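PDB 3LCY: titin from Homo sapiens, which probably acts as a giant elastic scaffold of the muscle sarcomere that also carries a kinase domain, represented here by two tandem A-band immunoglobulin domains. Local coordinates for residues A[69-79]-A[90-98]. Residues are numbered along the deposited sequence; the frame is centred on the assembly and turned at random.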
loop_
_atom_site.group_PDB
_atom_site.type_symbol
_atom_site.label_atom_id
_atom_site.label_comp_id
_atom_site.label_asym_id
_atom_site.label_seq_id
_atom_site.Cartn_x
_atom_site.Cartn_y
_atom_site.Cartn_z
ATOM N N THR A 69 5.075 -6.073 9.539
ATOM C CA THR A 69 5.043 -5.395 8.303
ATOM C C THR A 69 6.385 -5.137 7.705
ATOM O O THR A 69 7.275 -4.772 8.358
ATOM C CB THR A 69 4.237 -4.130 8.432
ATOM O OG1 THR A 69 4.949 -3.168 9.189
ATOM C CG2 THR A 69 2.986 -4.421 9.100
ATOM N N GLU A 70 6.501 -5.369 6.420
ATOM C CA GLU A 70 7.718 -5.131 5.734
ATOM C C GLU A 70 7.519 -4.278 4.522
ATOM O O GLU A 70 8.373 -3.566 4.140
ATOM C CB GLU A 70 8.346 -6.442 5.337
ATOM C CG GLU A 70 7.374 -7.468 4.888
ATOM C CD GLU A 70 7.997 -8.642 4.201
ATOM O OE1 GLU A 70 9.200 -8.680 4.081
ATOM O OE2 GLU A 70 7.294 -9.540 3.771
ATOM N N GLU A 71 6.357 -4.374 3.921
ATOM C CA GLU A 71 6.062 -3.717 2.671
ATOM C C GLU A 71 4.686 -3.143 2.633
ATOM O O GLU A 71 3.860 -3.495 3.373
ATOM C CB GLU A 71 6.273 -4.667 1.499
ATOM C CG GLU A 71 5.301 -5.788 1.452
ATOM C CD GLU A 71 5.445 -6.689 0.284
ATOM O OE1 GLU A 71 6.307 -6.477 -0.531
ATOM O OE2 GLU A 71 4.697 -7.641 0.182
ATOM N N GLN A 72 4.470 -2.223 1.729
ATOM C CA GLN A 72 3.219 -1.531 1.587
ATOM C C GLN A 72 2.060 -2.429 1.324
ATOM O O GLN A 72 0.990 -2.141 1.677
ATOM C CB GLN A 72 3.320 -0.463 0.519
ATOM C CG GLN A 72 3.683 0.832 1.073
ATOM C CD GLN A 72 3.972 1.867 0.061
ATOM O OE1 GLN A 72 3.955 3.023 0.350
ATOM N NE2 GLN A 72 4.236 1.466 -1.116
ATOM N N GLU A 73 2.324 -3.537 0.704
ATOM C CA GLU A 73 1.315 -4.488 0.339
ATOM C C GLU A 73 0.646 -5.216 1.508
ATOM O O GLU A 73 -0.310 -5.894 1.333
ATOM C CB GLU A 73 1.910 -5.451 -0.651
ATOM C CG GLU A 73 2.023 -4.899 -2.004
ATOM C CD GLU A 73 3.390 -4.456 -2.380
ATOM O OE1 GLU A 73 3.802 -4.652 -3.518
ATOM O OE2 GLU A 73 4.048 -3.867 -1.562
ATOM N N ASP A 74 1.228 -5.101 2.686
ATOM C CA ASP A 74 0.746 -5.682 3.916
ATOM C C ASP A 74 -0.449 -4.952 4.420
ATOM O O ASP A 74 -1.098 -5.422 5.276
ATOM C CB ASP A 74 1.808 -5.680 5.010
ATOM C CG ASP A 74 2.904 -6.562 4.731
ATOM O OD1 ASP A 74 3.970 -6.315 5.178
ATOM O OD2 ASP A 74 2.721 -7.505 4.054
ATOM N N GLU A 75 -0.705 -3.783 3.893
ATOM C CA GLU A 75 -1.826 -3.018 4.286
ATOM C C GLU A 75 -3.096 -3.660 3.773
ATOM O O GLU A 75 -3.049 -4.517 2.963
ATOM C CB GLU A 75 -1.693 -1.606 3.767
ATOM C CG GLU A 75 -2.204 -1.408 2.366
ATOM C CD GLU A 75 -1.557 -0.309 1.645
ATOM O OE1 GLU A 75 -1.425 -0.389 0.452
ATOM O OE2 GLU A 75 -1.178 0.630 2.266
ATOM N N GLY A 76 -4.238 -3.268 4.281
ATOM C CA GLY A 76 -5.431 -3.870 3.771
ATOM C C GLY A 76 -6.253 -4.771 4.609
ATOM O O GLY A 76 -6.126 -4.795 5.762
ATOM N N VAL A 77 -7.138 -5.514 3.970
ATOM C CA VAL A 77 -8.044 -6.428 4.654
ATOM C C VAL A 77 -7.497 -7.730 5.218
ATOM O O VAL A 77 -6.768 -8.442 4.568
ATOM C CB VAL A 77 -9.227 -6.792 3.739
ATOM C CG1 VAL A 77 -10.195 -7.686 4.454
ATOM C CG2 VAL A 77 -9.924 -5.557 3.264
ATOM N N TYR A 78 -7.891 -8.021 6.448
ATOM C CA TYR A 78 -7.525 -9.247 7.135
ATOM C C TYR A 78 -8.811 -9.823 7.686
ATOM O O TYR A 78 -9.603 -9.113 8.269
ATOM C CB TYR A 78 -6.505 -9.006 8.235
ATOM C CG TYR A 78 -5.140 -8.707 7.707
ATOM C CD1 TYR A 78 -4.269 -9.722 7.387
ATOM C CD2 TYR A 78 -4.731 -7.413 7.509
ATOM C CE1 TYR A 78 -3.031 -9.453 6.900
ATOM C CE2 TYR A 78 -3.507 -7.137 7.017
ATOM C CZ TYR A 78 -2.654 -8.159 6.721
ATOM O OH TYR A 78 -1.422 -7.869 6.231
ATOM N N THR A 79 -9.018 -11.111 7.492
ATOM C CA THR A 79 -10.229 -11.760 7.957
ATOM C C THR A 79 -9.991 -12.928 8.894
ATOM O O THR A 79 -9.204 -13.806 8.607
ATOM C CB THR A 79 -11.054 -12.259 6.772
ATOM O OG1 THR A 79 -11.375 -11.161 5.926
ATOM C CG2 THR A 79 -12.330 -12.890 7.236
ATOM N N GLU A 90 -17.615 -14.791 10.857
ATOM C CA GLU A 90 -16.546 -14.098 10.167
ATOM C C GLU A 90 -16.434 -12.629 10.578
ATOM O O GLU A 90 -17.436 -11.965 10.809
ATOM C CB GLU A 90 -16.770 -14.216 8.662
ATOM C CG GLU A 90 -16.053 -13.194 7.828
ATOM C CD GLU A 90 -16.435 -13.283 6.372
ATOM O OE1 GLU A 90 -16.681 -14.402 5.892
ATOM O OE2 GLU A 90 -16.488 -12.232 5.707
ATOM N N THR A 91 -15.210 -12.129 10.666
ATOM C CA THR A 91 -14.979 -10.736 11.029
ATOM C C THR A 91 -13.730 -10.192 10.342
ATOM O O THR A 91 -12.692 -10.854 10.302
ATOM C CB THR A 91 -14.852 -10.559 12.551
ATOM O OG1 THR A 91 -14.412 -9.227 12.840
ATOM C CG2 THR A 91 -13.853 -11.551 13.119
ATOM N N SER A 92 -13.840 -8.984 9.802
ATOM C CA SER A 92 -12.750 -8.394 9.035
ATOM C C SER A 92 -12.485 -6.941 9.414
ATOM O O SER A 92 -13.388 -6.222 9.839
ATOM C CB SER A 92 -13.048 -8.489 7.538
ATOM O OG SER A 92 -13.309 -9.827 7.154
ATOM N N SER A 93 -11.235 -6.522 9.251
ATOM C CA SER A 93 -10.841 -5.139 9.479
ATOM C C SER A 93 -9.608 -4.837 8.635
ATOM O O SER A 93 -9.029 -5.742 8.035
ATOM C CB SER A 93 -10.559 -4.889 10.962
ATOM O OG SER A 93 -9.377 -5.548 11.377
ATOM N N LYS A 94 -9.211 -3.572 8.580
ATOM C CA LYS A 94 -8.092 -3.178 7.733
ATOM C C LYS A 94 -6.874 -2.711 8.518
ATOM O O LYS A 94 -6.992 -2.206 9.635
ATOM C CB LYS A 94 -8.519 -2.091 6.745
ATOM C CG LYS A 94 -9.473 -2.574 5.671
ATOM C CD LYS A 94 -9.896 -1.432 4.767
ATOM C CE LYS A 94 -10.787 -1.924 3.641
ATOM N NZ LYS A 94 -11.347 -0.798 2.846
ATOM N N LEU A 95 -5.704 -2.885 7.915
ATOM C CA LEU A 95 -4.457 -2.414 8.499
ATOM C C LEU A 95 -3.981 -1.172 7.759
ATOM O O LEU A 95 -3.757 -1.209 6.550
ATOM C CB LEU A 95 -3.388 -3.506 8.435
ATOM C CG LEU A 95 -1.980 -3.100 8.878
ATOM C CD1 LEU A 95 -2.006 -2.515 10.281
ATOM C CD2 LEU A 95 -1.022 -4.282 8.797
ATOM N N LEU A 96 -3.847 -0.068 8.485
ATOM C CA LEU A 96 -3.368 1.175 7.896
ATOM C C LEU A 96 -1.909 1.404 8.270
ATOM O O LEU A 96 -1.546 1.370 9.445
ATOM C CB LEU A 96 -4.227 2.361 8.344
ATOM C CG LEU A 96 -5.635 2.489 7.754
ATOM C CD1 LEU A 96 -6.502 1.291 8.109
ATOM C CD2 LEU A 96 -6.289 3.775 8.226
ATOM N N LEU A 97 -1.075 1.633 7.264
ATOM C CA LEU A 97 0.350 1.822 7.493
ATOM C C LEU A 97 0.706 3.289 7.689
ATOM O O LEU A 97 -0.037 4.183 7.281
ATOM C CB LEU A 97 1.162 1.245 6.334
ATOM C CG LEU A 97 1.005 -0.253 6.075
ATOM C CD1 LEU A 97 1.881 -0.681 4.911
ATOM C CD2 LEU A 97 1.341 -1.055 7.322
ATOM N N GLN A 98 1.851 3.523 8.320
ATOM C CA GLN A 98 2.381 4.867 8.490
ATOM C C GLN A 98 3.825 4.915 8.005
ATOM O O GLN A 98 4.668 4.141 8.459
ATOM C CB GLN A 98 2.301 5.299 9.955
ATOM C CG GLN A 98 0.888 5.418 10.492
ATOM C CD GLN A 98 0.856 5.723 11.975
ATOM O OE1 GLN A 98 -0.138 5.463 12.650
ATOM N NE2 GLN A 98 1.950 6.273 12.490
HETATM O O HOH W 1 -2.111 2.017 4.572
#
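Gly76 and Tyr78 pair with Leu95 and Ser93 through four backbone hydrogen bonds, joining strands 76-79 and 90-98 as the antiparallel F-G hairpin of an I-set immunoglobulin domain. The bonds differ in approach: Gly76 N reaches Leu95 O on a lone pair in the carbonyl plane, whereas Tyr78 N comes to Ser93 O almost head-on, 174° at the oxygen. A tyrosine corner, common in Greek-key folds, ties the strand to the turn before it: with CG beside the backbone N (chi1 -73°), the Tyr78 ring runs back toward Asp74, and Tyr78 OH donates to Asp74 O over 2.6 Å. Leu95 CB meets this ring obliquely, 3.9 Å from Tyr78 CE2; Ala25 and Leu27 of the facing sheet border this buried side. Leu97 continues the apolar row, its CG against Glu75 CB and its CD1 over the turn, 3.7 Å from Gln72 O. Near the junction with the second domain, Glu75 OE2 forms a salt bridge with Arg130 and accepts a hydrogen bond from a water, which in turn accepts one from Leu97 N. On the other face, Val77 CG2 lies across the extended Lys94 chain, and Thr79 OG1 meets Ser92 OG at 2.7 Å, hydroxyl to hydroxyl.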